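Side-chain contacts in putative glucarate dehydratase (PDB 4IT1), which probably catalyses the magnesium-dependent dehydration of D-glucarate to 5-dehydro-4-deoxy-D-glucarate, as a member of the mandelate racemase/muconate lactonizing enzyme family: residues A[56-61]-A[141-146]; A[100-105]-A[130-135]; A[150-155]-A[320-325]; A[164-169]-A[349-354]; A[339-344]-A[356-361]. All blocks are in the same frame, centred on the assembly; numbering follows the deposited sequence.

Interaction 1. Residues A[56-61]-A[141-146]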
# COMPACT_ATOMS: atom_id res chain seq x y z
N ILE A 56 -15.70 18.73 -6.34
CA ILE A 56 -14.41 19.42 -6.31
C ILE A 56 -13.84 19.61 -7.72
O ILE A 56 -13.79 18.67 -8.51
CB ILE A 56 -13.38 18.64 -5.44
CG1 ILE A 56 -13.86 18.51 -3.99
CG2 ILE A 56 -12.03 19.33 -5.45
CD1 ILE A 56 -14.83 17.36 -3.74
N GLU A 57 -13.44 20.84 -8.03
CA GLU A 57 -12.74 21.17 -9.27
C GLU A 57 -11.34 21.66 -8.95
O GLU A 57 -11.16 22.55 -8.12
CB GLU A 57 -13.47 22.27 -10.03
CG GLU A 57 -14.02 21.87 -11.39
CD GLU A 57 -14.37 23.07 -12.27
OE1 GLU A 57 -14.68 22.85 -13.46
OE2 GLU A 57 -14.33 24.22 -11.79
N ILE A 58 -10.34 21.06 -9.59
CA ILE A 58 -8.97 21.55 -9.50
C ILE A 58 -8.52 21.99 -10.89
O ILE A 58 -8.94 21.42 -11.90
CB ILE A 58 -8.01 20.46 -8.95
CG1 ILE A 58 -8.52 19.91 -7.61
CG2 ILE A 58 -6.58 20.99 -8.81
CD1 ILE A 58 -8.51 20.88 -6.46
N GLU A 59 -7.69 23.03 -10.94
CA GLU A 59 -7.13 23.50 -12.19
C GLU A 59 -5.66 23.83 -11.98
O GLU A 59 -5.25 24.28 -10.90
CB GLU A 59 -7.89 24.72 -12.72
CG GLU A 59 -7.64 25.03 -14.20
CD GLU A 59 -8.02 26.45 -14.58
OE1 GLU A 59 -8.91 26.62 -15.44
OE2 GLU A 59 -7.44 27.41 -14.01
N SER A 60 -4.87 23.59 -13.02
CA SER A 60 -3.43 23.79 -12.99
C SER A 60 -3.02 24.96 -13.87
O SER A 60 -3.82 25.43 -14.69
CB SER A 60 -2.74 22.51 -13.47
OG SER A 60 -3.38 22.02 -14.65
N ASP A 61 -1.78 25.43 -13.70
CA ASP A 61 -1.24 26.55 -14.49
C ASP A 61 -1.20 26.30 -16.00
O ASP A 61 -1.16 27.25 -16.79
CB ASP A 61 0.15 26.97 -13.97
CG ASP A 61 1.17 25.83 -14.00
OD1 ASP A 61 0.93 24.79 -14.66
OD2 ASP A 61 2.23 25.98 -13.35
N LEU A 141 -5.05 13.20 -8.40
CA LEU A 141 -4.65 12.09 -9.28
C LEU A 141 -5.30 12.21 -10.64
O LEU A 141 -4.65 11.97 -11.66
CB LEU A 141 -4.94 10.73 -8.64
CG LEU A 141 -4.06 10.32 -7.45
CD1 LEU A 141 -4.65 9.11 -6.73
CD2 LEU A 141 -2.63 10.04 -7.87
N ASP A 142 -6.59 12.57 -10.66
CA ASP A 142 -7.28 12.87 -11.91
C ASP A 142 -6.55 13.97 -12.67
O ASP A 142 -6.51 13.96 -13.90
CB ASP A 142 -8.73 13.29 -11.66
CG ASP A 142 -9.51 13.49 -12.95
OD1 ASP A 142 -9.36 12.66 -13.88
OD2 ASP A 142 -10.29 14.46 -13.04
N LEU A 143 -5.97 14.91 -11.93
CA LEU A 143 -5.17 15.97 -12.52
C LEU A 143 -3.95 15.38 -13.21
O LEU A 143 -3.75 15.57 -14.41
CB LEU A 143 -4.71 16.97 -11.46
CG LEU A 143 -4.51 18.45 -11.82
CD1 LEU A 143 -3.21 18.94 -11.20
CD2 LEU A 143 -4.50 18.72 -13.31
N GLN A 144 -3.14 14.66 -12.43
CA GLN A 144 -1.93 13.99 -12.93
C GLN A 144 -2.20 13.20 -14.20
O GLN A 144 -1.41 13.25 -15.14
CB GLN A 144 -1.36 13.05 -11.86
CG GLN A 144 -0.82 13.74 -10.63
CD GLN A 144 -0.27 12.77 -9.60
OE1 GLN A 144 0.13 11.66 -9.93
NE2 GLN A 144 -0.24 13.19 -8.34
N ALA A 145 -3.32 12.49 -14.21
CA ALA A 145 -3.71 11.62 -15.32
C ALA A 145 -4.07 12.38 -16.60
O ALA A 145 -3.78 11.91 -17.70
CB ALA A 145 -4.86 10.72 -14.90
N ARG A 146 -4.70 13.54 -16.44
CA ARG A 146 -5.03 14.43 -17.56
C ARG A 146 -3.76 15.02 -18.20
O ARG A 146 -3.65 15.10 -19.43
CB ARG A 146 -5.97 15.56 -17.11
CG ARG A 146 -7.39 15.14 -16.76
CD ARG A 146 -8.28 15.09 -18.00
NE ARG A 146 -9.66 14.72 -17.68
CZ ARG A 146 -10.53 14.26 -18.58
NH1 ARG A 146 -10.17 14.09 -19.85
NH2 ARG A 146 -11.76 13.95 -18.20
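Leu143 sends one methyl, CD2, over the hydroxyl of Ser60, its CD2 lying 3.7 Å from Ser60 OG and 4.2 Å from Ser60 CB. No hydrogen bond joins the two segments; the methyl packs against a polar atom already hydrogen-bonded to the carbonyl O of Tyr64, in the turn between strands 50-60 and 65-70. With chi1 at 45°, Ser60 OG stands between its backbone N and carbonyl carbon. There it bonds Tyr64 O and also faces the leucine methyl. Farther back along the strand Ile58 makes a looser contact, its CG2 branch 4.4 Å from Leu143 CG. The CB of Ile58 points at the helix, but the longer CG1-CD1 arm leads away from it. The two leucine torsions, -149° and -135°, both depart from staggered values, and they place CD2 at the serine. The backbones come nearest at Ile58 CA and Leu143 CA, 7.4 Å apart. Helix 128-148 thus lies against the middle strand, 50-60, of the three-stranded antiparallel sheet in the N-terminal domain. Ile58 also packs on Ala139 of this helix and on Ile25 and Val28 of strand 25-36, and Asp142 bonds the backbone N of Leu67 in strand 65-70.

Interaction 2. Residues A[100-105]-A[130-135]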
# COMPACT_ATOMS: atom_id res chain seq x y z
N ARG A 100 -0.28 16.29 5.18
CA ARG A 100 0.14 17.10 6.33
C ARG A 100 -0.73 18.34 6.51
O ARG A 100 -1.00 18.76 7.64
CB ARG A 100 1.61 17.51 6.22
CG ARG A 100 2.60 16.45 6.67
CD ARG A 100 4.02 17.00 6.67
NE ARG A 100 4.28 17.81 5.48
CZ ARG A 100 5.02 17.43 4.44
NH1 ARG A 100 5.17 18.26 3.42
NH2 ARG A 100 5.62 16.25 4.42
N ILE A 101 -1.18 18.90 5.39
CA ILE A 101 -2.08 20.05 5.38
C ILE A 101 -3.46 19.70 5.94
O ILE A 101 -3.97 20.41 6.82
CB ILE A 101 -2.17 20.66 3.95
CG1 ILE A 101 -0.89 21.44 3.65
CG2 ILE A 101 -3.39 21.57 3.80
CD1 ILE A 101 -0.72 21.81 2.20
N VAL A 102 -4.05 18.60 5.46
CA VAL A 102 -5.36 18.15 5.95
C VAL A 102 -5.32 17.86 7.46
O VAL A 102 -6.28 18.15 8.17
CB VAL A 102 -5.88 16.92 5.18
CG1 VAL A 102 -7.14 16.36 5.83
CG2 VAL A 102 -6.16 17.26 3.72
N GLN A 103 -4.21 17.31 7.94
CA GLN A 103 -4.04 17.01 9.36
C GLN A 103 -3.99 18.28 10.22
O GLN A 103 -4.61 18.33 11.27
CB GLN A 103 -2.79 16.15 9.60
CG GLN A 103 -2.90 14.73 9.07
CD GLN A 103 -1.58 14.00 8.98
OE1 GLN A 103 -1.53 12.77 9.09
NE2 GLN A 103 -0.49 14.74 8.78
N THR A 104 -3.24 19.28 9.77
CA THR A 104 -3.12 20.56 10.48
C THR A 104 -4.47 21.27 10.59
O THR A 104 -4.81 21.81 11.65
CB THR A 104 -2.09 21.47 9.78
OG1 THR A 104 -0.80 20.87 9.88
CG2 THR A 104 -2.04 22.85 10.43
N THR A 105 -5.22 21.23 9.50
CA THR A 105 -6.54 21.84 9.44
C THR A 105 -7.53 21.17 10.39
O THR A 105 -8.23 21.86 11.14
CB THR A 105 -7.06 21.81 7.99
OG1 THR A 105 -6.08 22.40 7.13
CG2 THR A 105 -8.37 22.57 7.86
N SER A 130 -9.25 11.50 6.95
CA SER A 130 -9.40 10.57 5.83
C SER A 130 -10.40 10.99 4.76
O SER A 130 -10.10 10.87 3.57
CB SER A 130 -9.72 9.16 6.33
OG SER A 130 -8.56 8.61 6.93
N ASN A 131 -11.57 11.45 5.18
CA ASN A 131 -12.59 11.95 4.25
C ASN A 131 -12.12 13.15 3.44
O ASN A 131 -12.34 13.22 2.23
CB ASN A 131 -13.87 12.31 5.00
CG ASN A 131 -14.50 11.13 5.69
OD1 ASN A 131 -13.95 10.02 5.68
ND2 ASN A 131 -15.66 11.34 6.29
N ALA A 132 -11.46 14.08 4.12
CA ALA A 132 -10.97 15.30 3.47
C ALA A 132 -9.77 15.03 2.56
O ALA A 132 -9.66 15.63 1.49
CB ALA A 132 -10.63 16.36 4.51
N TYR A 133 -8.88 14.14 2.98
CA TYR A 133 -7.75 13.75 2.14
C TYR A 133 -8.27 13.06 0.88
O TYR A 133 -7.94 13.47 -0.23
CB TYR A 133 -6.75 12.85 2.89
CG TYR A 133 -5.55 12.45 2.07
CD1 TYR A 133 -4.52 13.37 1.80
CD2 TYR A 133 -5.43 11.16 1.54
CE1 TYR A 133 -3.42 13.01 1.04
CE2 TYR A 133 -4.34 10.79 0.77
CZ TYR A 133 -3.34 11.71 0.52
OH TYR A 133 -2.24 11.34 -0.24
N SER A 134 -9.12 12.06 1.05
CA SER A 134 -9.71 11.33 -0.07
C SER A 134 -10.41 12.23 -1.09
O SER A 134 -10.32 11.99 -2.29
CB SER A 134 -10.69 10.28 0.44
OG SER A 134 -11.47 9.74 -0.63
N ALA A 135 -11.10 13.26 -0.59
CA ALA A 135 -11.85 14.17 -1.45
C ALA A 135 -10.95 14.83 -2.50
O ALA A 135 -11.28 14.86 -3.70
CB ALA A 135 -12.57 15.22 -0.62
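Arg100 O accepts two bonds from one residue, at 3.1 Å from Thr104 N and also 3.1 Å from Thr104 OG1, in the helix pair 95-107 and 128-148 of the N-terminal domain. The two donors reach the oxygen from opposite faces of its carbonyl plane, with the hydroxyl tilted 26° from it. Ile101 O likewise accepts from Thr105 N and Thr105 OG1; the hydroxyl, 2.9 Å from Ile101 O, sits above the carbonyl plane and is also bonded to Gln86 NE2 of helix 74-87. These threonines are turned back upon their own helix, and across to the other one the contact is purely apolar. It is carried by Val102, whose CB points toward helix 128-148. The CA atoms of Val102 and Tyr133 are 6.3 Å apart, a close approach, consistent with the small Ala132 at the interface. Ala132 also touches Ile79 of helix 74-87, joining a third helix to the group. The Tyr133 ring is carried past Val102 by CG anti to its backbone N (chi1 -178°), to Leu95, Leu98 and the cation-pi partner Arg99. Val102 CG1 sits 3.7 Å from Ala132 CB. Of the tyrosine, Val102 meets the backbone, with Val102 CG1 4.0 Å from Tyr133 N and Val102 CG2 4.2 Å from Tyr133 CA.

Interaction 3. Residues A[150-155]-A[320-325]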
# COMPACT_ATOMS: atom_id res chain seq x y z
N VAL A 150 -2.95 9.74 -19.74
CA VAL A 150 -3.23 8.33 -19.44
C VAL A 150 -4.46 8.20 -18.54
O VAL A 150 -4.75 9.11 -17.78
CB VAL A 150 -2.02 7.64 -18.77
CG1 VAL A 150 -0.84 7.57 -19.74
CG2 VAL A 150 -1.62 8.33 -17.48
N PRO A 151 -5.18 7.06 -18.63
CA PRO A 151 -6.30 6.86 -17.69
C PRO A 151 -5.78 6.76 -16.26
O PRO A 151 -4.61 6.41 -16.05
CB PRO A 151 -6.93 5.54 -18.15
CG PRO A 151 -5.91 4.88 -19.00
CD PRO A 151 -5.09 5.97 -19.61
N LEU A 152 -6.63 7.09 -15.28
CA LEU A 152 -6.18 7.21 -13.90
C LEU A 152 -5.53 5.91 -13.42
O LEU A 152 -4.45 5.92 -12.85
CB LEU A 152 -7.33 7.63 -12.97
CG LEU A 152 -6.99 8.35 -11.65
CD1 LEU A 152 -8.22 9.07 -11.12
CD2 LEU A 152 -6.44 7.40 -10.60
N VAL A 153 -6.20 4.80 -13.72
CA VAL A 153 -5.74 3.46 -13.35
C VAL A 153 -4.24 3.20 -13.62
O VAL A 153 -3.60 2.45 -12.87
CB VAL A 153 -6.64 2.39 -14.01
CG1 VAL A 153 -6.50 2.40 -15.53
CG2 VAL A 153 -6.37 1.01 -13.43
N ASP A 154 -3.69 3.85 -14.64
CA ASP A 154 -2.27 3.69 -15.01
C ASP A 154 -1.32 4.28 -13.97
O ASP A 154 -0.19 3.79 -13.81
CB ASP A 154 -1.99 4.28 -16.40
CG ASP A 154 -2.56 3.41 -17.54
OD1 ASP A 154 -3.08 2.30 -17.28
OD2 ASP A 154 -2.48 3.84 -18.71
N LEU A 155 -1.78 5.31 -13.27
CA LEU A 155 -1.05 5.88 -12.13
C LEU A 155 -0.97 4.88 -10.99
O LEU A 155 -0.04 4.91 -10.19
CB LEU A 155 -1.73 7.14 -11.63
CG LEU A 155 -1.60 8.41 -12.48
CD1 LEU A 155 -2.77 9.33 -12.19
CD2 LEU A 155 -0.28 9.10 -12.20
N GLY A 320 -9.61 6.95 2.83
CA GLY A 320 -8.51 7.89 2.62
C GLY A 320 -8.03 8.02 1.18
O GLY A 320 -6.92 8.46 0.93
N GLY A 321 -8.88 7.65 0.22
CA GLY A 321 -8.52 7.77 -1.19
C GLY A 321 -8.13 6.47 -1.89
O GLY A 321 -8.35 5.37 -1.38
N LEU A 322 -7.53 6.62 -3.06
CA LEU A 322 -7.34 5.50 -3.98
C LEU A 322 -6.14 4.65 -3.62
O LEU A 322 -6.23 3.42 -3.64
CB LEU A 322 -7.29 5.99 -5.43
CG LEU A 322 -8.51 6.80 -5.91
CD1 LEU A 322 -8.33 7.22 -7.36
CD2 LEU A 322 -9.82 6.05 -5.74
N ARG A 323 -5.02 5.29 -3.29
CA ARG A 323 -3.81 4.58 -2.92
C ARG A 323 -3.95 3.86 -1.58
O ARG A 323 -3.40 2.77 -1.40
CB ARG A 323 -2.60 5.51 -2.93
CG ARG A 323 -2.10 5.80 -4.34
CD ARG A 323 -0.86 6.68 -4.35
NE ARG A 323 -0.51 7.05 -5.72
CZ ARG A 323 0.42 7.95 -6.06
NH1 ARG A 323 1.11 8.60 -5.13
NH2 ARG A 323 0.65 8.19 -7.34
N ASP A 324 -4.70 4.47 -0.65
CA ASP A 324 -4.97 3.87 0.65
C ASP A 324 -5.84 2.63 0.49
O ASP A 324 -5.67 1.64 1.21
CB ASP A 324 -5.63 4.88 1.61
CG ASP A 324 -4.63 5.81 2.28
OD1 ASP A 324 -3.40 5.65 2.09
OD2 ASP A 324 -5.08 6.71 3.02
N THR A 325 -6.78 2.70 -0.44
CA THR A 325 -7.64 1.57 -0.81
C THR A 325 -6.83 0.37 -1.37
O THR A 325 -7.19 -0.79 -1.13
CB THR A 325 -8.73 2.01 -1.80
OG1 THR A 325 -9.58 2.97 -1.16
CG2 THR A 325 -9.57 0.85 -2.23
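The start of helix 322-334, with Gly321 at its N-cap position, meets the loop that leads from the N-terminal domain's helix 128-148 to barrel strand 163-170. The link across is a leucine pair. Leu322 CD1 lies 3.8 Å from Leu152 CD2 and 4.2 Å from Leu152 CD1, so one methyl of the helix residue rests against both methyls of the loop residue; the two side chains cross obliquely. Leu152 has CG anti to its backbone N (chi1 -156°), which extends the fork toward the helix. Leu155 adds a looser surface. Its carbonyl O is 4.4 Å from Arg323 NH2, too long for a hydrogen bond, and the guanidinium passes near this end of the loop without a bond to it. Arg323 also packs on Leu155 of the second subunit. Behind the leucines the first turn of the helix is well fastened. Gly321 O accepts from Thr325 OG1 at 2.7 Å and from Thr325 N at 3.2 Å, the two donors arriving from opposite faces of the carbonyl plane. Gly320 and Gly321 both have positive phi at angles where a CB would press on the preceding carbonyl O. The carboxylate of Glu137 binds the backbone N of Leu322 through OE1 and that of Arg323 through OE2, so helix 128-148 holds the helix start. Leu322 is enclosed further by Val138 of helix 128-148 and Val357 of helix 348-360, and Leu152 packs on His356 of that last helix.

Interaction 4. Residues A[164-169]-A[349-354]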
# COMPACT_ATOMS: atom_id res chain seq x y z
N VAL A 164 -15.52 -3.56 -14.55
CA VAL A 164 -15.71 -3.77 -13.11
C VAL A 164 -17.16 -4.15 -12.83
O VAL A 164 -18.07 -3.36 -13.08
CB VAL A 164 -15.34 -2.51 -12.30
CG1 VAL A 164 -15.59 -2.74 -10.81
CG2 VAL A 164 -13.88 -2.13 -12.53
N PRO A 165 -17.38 -5.37 -12.31
CA PRO A 165 -18.76 -5.83 -12.06
C PRO A 165 -19.41 -5.12 -10.86
O PRO A 165 -18.71 -4.62 -9.98
CB PRO A 165 -18.59 -7.33 -11.77
CG PRO A 165 -17.18 -7.48 -11.29
CD PRO A 165 -16.37 -6.37 -11.89
N PHE A 166 -20.74 -5.05 -10.87
CA PHE A 166 -21.51 -4.41 -9.81
C PHE A 166 -22.77 -5.20 -9.58
O PHE A 166 -23.23 -5.93 -10.46
CB PHE A 166 -21.88 -2.98 -10.19
CG PHE A 166 -20.79 -1.99 -9.95
CD1 PHE A 166 -20.69 -1.34 -8.72
CD2 PHE A 166 -19.87 -1.68 -10.95
CE1 PHE A 166 -19.69 -0.40 -8.50
CE2 PHE A 166 -18.87 -0.75 -10.73
CZ PHE A 166 -18.78 -0.11 -9.50
N SER A 167 -23.35 -5.04 -8.40
CA SER A 167 -24.61 -5.69 -8.09
C SER A 167 -25.77 -4.71 -8.21
O SER A 167 -25.57 -3.50 -8.35
CB SER A 167 -24.58 -6.34 -6.70
OG SER A 167 -24.24 -5.40 -5.70
N ALA A 168 -26.97 -5.26 -8.18
CA ALA A 168 -28.17 -4.45 -8.08
C ALA A 168 -28.43 -4.23 -6.60
O ALA A 168 -28.63 -5.21 -5.86
CB ALA A 168 -29.34 -5.17 -8.73
N TYR A 169 -28.39 -2.97 -6.16
CA TYR A 169 -28.67 -2.64 -4.75
C TYR A 169 -30.16 -2.38 -4.52
O TYR A 169 -30.66 -1.30 -4.84
CB TYR A 169 -27.81 -1.46 -4.26
CG TYR A 169 -27.25 -1.66 -2.85
CD1 TYR A 169 -28.05 -2.19 -1.82
CD2 TYR A 169 -25.93 -1.34 -2.54
CE1 TYR A 169 -27.55 -2.39 -0.55
CE2 TYR A 169 -25.42 -1.54 -1.26
CZ TYR A 169 -26.23 -2.06 -0.27
OH TYR A 169 -25.74 -2.26 1.00
N ILE A 349 -18.76 10.74 -10.90
CA ILE A 349 -17.37 10.98 -10.51
C ILE A 349 -16.91 9.90 -9.52
O ILE A 349 -15.92 9.20 -9.76
CB ILE A 349 -17.16 12.38 -9.90
CG1 ILE A 349 -17.55 13.48 -10.90
CG2 ILE A 349 -15.71 12.55 -9.43
CD1 ILE A 349 -17.36 14.90 -10.39
N SER A 350 -17.64 9.76 -8.42
CA SER A 350 -17.35 8.72 -7.44
C SER A 350 -17.30 7.34 -8.10
O SER A 350 -16.37 6.56 -7.87
CB SER A 350 -18.38 8.74 -6.30
OG SER A 350 -18.13 9.81 -5.41
N LEU A 351 -18.30 7.07 -8.93
CA LEU A 351 -18.43 5.78 -9.60
C LEU A 351 -17.15 5.43 -10.35
O LEU A 351 -16.71 4.28 -10.33
CB LEU A 351 -19.65 5.76 -10.52
CG LEU A 351 -20.08 4.44 -11.19
CD1 LEU A 351 -20.40 3.35 -10.18
CD2 LEU A 351 -21.26 4.67 -12.13
N MET A 352 -16.53 6.42 -10.99
CA MET A 352 -15.33 6.20 -11.79
C MET A 352 -14.05 6.06 -10.98
O MET A 352 -13.21 5.21 -11.29
CB MET A 352 -15.17 7.26 -12.89
CG MET A 352 -16.14 7.09 -14.05
SD MET A 352 -16.07 5.46 -14.82
CE MET A 352 -17.77 5.24 -15.29
N ALA A 353 -13.90 6.91 -9.95
CA ALA A 353 -12.77 6.80 -9.03
C ALA A 353 -12.78 5.41 -8.39
O ALA A 353 -11.77 4.71 -8.38
CB ALA A 353 -12.84 7.87 -7.96
N MET A 354 -13.95 5.01 -7.90
CA MET A 354 -14.15 3.68 -7.38
C MET A 354 -13.78 2.61 -8.43
O MET A 354 -13.00 1.71 -8.13
CB MET A 354 -15.60 3.51 -6.91
CG MET A 354 -15.89 2.12 -6.35
SD MET A 354 -17.55 1.86 -5.72
CE MET A 354 -18.55 2.63 -6.99
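Phe166 meets helix 348-360 with the outer end of its ring. Met354 CE lies at the ring edge, near its plane, 3.6 Å from Phe166 CE1 and 3.7 Å from Phe166 CZ. Leu351 CD1 comes in obliquely, 3.9 Å from Phe166 CZ. The methionine and phenylalanine side chains approach from opposite directions. Met354 runs fully extended from its helix and bends only at chi3, 44°, which turns the methyl back along the ring edge and leaves the sulfur outside it. Leu351, one helical turn earlier, sets its CG anti to its backbone N and so brings one methyl to the same corner. In the next shell the ring is held by Val394 of strand 393-395 and by Cys368, while the Phe166 backbone is bonded to Gly392. Met354 leans on Ser343, and its side chain is about 5 Å from that of His342, the predicted proton acceptor. Replacing Phe166 with an alanine is likely to leave Met354 CE and Leu351 CD1 without their common partner and open a gap between barrel strand 163-170 and the helix. Met354 SD is 5.4 Å from the Phe166 ring centroid and 84° off the ring normal, a Met-aromatic contact at the edge; sulfur there probably gains from the slightly positive ring hydrogens, on top of dispersion through the methyl.

Interaction 5. Residues A[339-344]-A[356-361]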
# COMPACT_ATOMS: atom_id res chain seq x y z
N VAL A 339 -11.96 -8.86 -0.55
CA VAL A 339 -12.18 -7.42 -0.72
C VAL A 339 -13.16 -7.15 -1.84
O VAL A 339 -13.20 -7.87 -2.84
CB VAL A 339 -10.92 -6.63 -1.10
CG1 VAL A 339 -10.85 -5.35 -0.29
CG2 VAL A 339 -9.67 -7.47 -0.92
N SER A 340 -13.95 -6.09 -1.67
CA SER A 340 -14.80 -5.55 -2.70
C SER A 340 -14.94 -4.06 -2.42
O SER A 340 -14.55 -3.59 -1.36
CB SER A 340 -16.16 -6.24 -2.69
OG SER A 340 -16.95 -5.84 -3.80
N MET A 341 -15.47 -3.31 -3.38
CA MET A 341 -15.53 -1.86 -3.25
C MET A 341 -16.98 -1.43 -3.06
O MET A 341 -17.90 -2.20 -3.35
CB MET A 341 -14.92 -1.22 -4.49
CG MET A 341 -13.99 -0.06 -4.21
SD MET A 341 -12.40 -0.59 -3.56
CE MET A 341 -11.97 -1.92 -4.68
N HIS A 342 -17.18 -0.22 -2.56
CA HIS A 342 -18.52 0.27 -2.23
C HIS A 342 -18.58 1.79 -2.36
O HIS A 342 -17.56 2.47 -2.19
CB HIS A 342 -18.93 -0.17 -0.81
CG HIS A 342 -20.06 0.63 -0.22
ND1 HIS A 342 -19.90 1.91 0.24
CD2 HIS A 342 -21.36 0.32 -0.03
CE1 HIS A 342 -21.06 2.37 0.69
NE2 HIS A 342 -21.96 1.42 0.53
N SER A 343 -19.76 2.30 -2.68
CA SER A 343 -20.07 3.74 -2.62
C SER A 343 -21.57 3.93 -2.57
O SER A 343 -22.32 3.22 -3.25
CB SER A 343 -19.48 4.50 -3.81
OG SER A 343 -18.06 4.45 -3.77
N ASN A 344 -22.01 4.87 -1.74
CA ASN A 344 -23.43 5.13 -1.55
C ASN A 344 -23.77 6.58 -1.89
O ASN A 344 -22.89 7.44 -1.83
CB ASN A 344 -23.85 4.78 -0.12
CG ASN A 344 -23.23 5.69 0.92
OD1 ASN A 344 -22.01 5.83 1.00
ND2 ASN A 344 -24.08 6.32 1.73
N HIS A 356 -11.92 2.72 -11.21
CA HIS A 356 -10.50 2.73 -11.52
C HIS A 356 -9.62 2.05 -10.48
O HIS A 356 -8.70 1.32 -10.84
CB HIS A 356 -10.02 4.15 -11.81
CG HIS A 356 -10.24 4.58 -13.23
ND1 HIS A 356 -9.21 4.90 -14.08
CD2 HIS A 356 -11.38 4.72 -13.95
CE1 HIS A 356 -9.70 5.23 -15.26
NE2 HIS A 356 -11.02 5.13 -15.20
N VAL A 357 -9.86 2.31 -9.19
CA VAL A 357 -9.05 1.66 -8.15
C VAL A 357 -9.44 0.19 -8.09
O VAL A 357 -8.59 -0.68 -7.96
CB VAL A 357 -9.12 2.36 -6.76
CG1 VAL A 357 -10.50 2.27 -6.15
CG2 VAL A 357 -8.07 1.79 -5.82
N ALA A 358 -10.74 -0.08 -8.23
CA ALA A 358 -11.24 -1.44 -8.35
C ALA A 358 -10.57 -2.19 -9.51
O ALA A 358 -10.44 -3.42 -9.47
CB ALA A 358 -12.75 -1.42 -8.54
N ALA A 359 -10.15 -1.44 -10.53
CA ALA A 359 -9.58 -2.01 -11.75
C ALA A 359 -8.10 -2.31 -11.59
O ALA A 359 -7.57 -3.18 -12.27
CB ALA A 359 -9.80 -1.08 -12.93
N ALA A 360 -7.44 -1.59 -10.68
CA ALA A 360 -6.01 -1.80 -10.45
C ALA A 360 -5.69 -2.85 -9.38
O ALA A 360 -4.52 -3.16 -9.15
CB ALA A 360 -5.32 -0.48 -10.12
N VAL A 361 -6.72 -3.39 -8.74
CA VAL A 361 -6.48 -4.36 -7.67
C VAL A 361 -6.65 -5.80 -8.15
O VAL A 361 -7.71 -6.16 -8.69
CB VAL A 361 -7.24 -4.07 -6.34
CG1 VAL A 361 -6.91 -2.66 -5.84
CG2 VAL A 361 -8.74 -4.26 -6.47
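Two bends in the Met341 side chain, chi2 74° and chi3 47°, after an unusual chi1 of -136°, lay its end on helix 348-360. The terminal methyl does most of the touching: Met341 CE is 3.8 Å from Ala358 CA and 4.0 Å from Ala358 CB, so it rests on the helix backbone where the residue is small. Val361, just past the helix, offers CG2 to the same methyl at 4.4 Å. The sulfur has its own neighbour, with Met341 SD 4.3 Å from Val357 CG1. All four residues are buried, and nothing polar passes between the segments. The close backbone distance, 6.7 Å between Met341 CA and Ala358 CA, is consistent with the small alanine facing the strand. Met341 also touches Met354, one turn back on the helix, and Thr325 of helix 322-334. Immediately after the methionine the chain turns to the active site. His342, the predicted proton acceptor, has ND1 hydrogen-bonded to Asp315 OD2 and its side chain packed on Asn291, a magnesium ligand. Ser343 OG donates to His342 O at 2.6 Å, in a strongly bent bond. Backbone bonds from Ser340 to Val312 and Ala314 of the adjacent strand 311-314 set strand 338-341 in the barrel. A strand whose end bears the His of a His-Asp pair, backed by the helix that follows it, is the seventh beta-alpha unit of the modified barrel of the enolase superfamily.

In the fold
Interactions 4 and 5 share helix 348-360, and their centres are only 7 Å apart; Met354 CG and Met341 CG touch at 3.6 Å, joining the two contacts next to His342. The side chains of Met354 and Met341 each stay about 12 Å from the bound magnesium ion. Interaction 3, centred 10 Å from interaction 5, connects to it through Val153 N and His356 ND1, 3.0 Å apart, a probable hydrogen bond. Interactions 1 and 2 lie on helix 128-148 in the N-terminal domain, their centres 17 Å apart and away from the annotated sites. Both touch interaction 3, which thereby bridges that domain and the barrel.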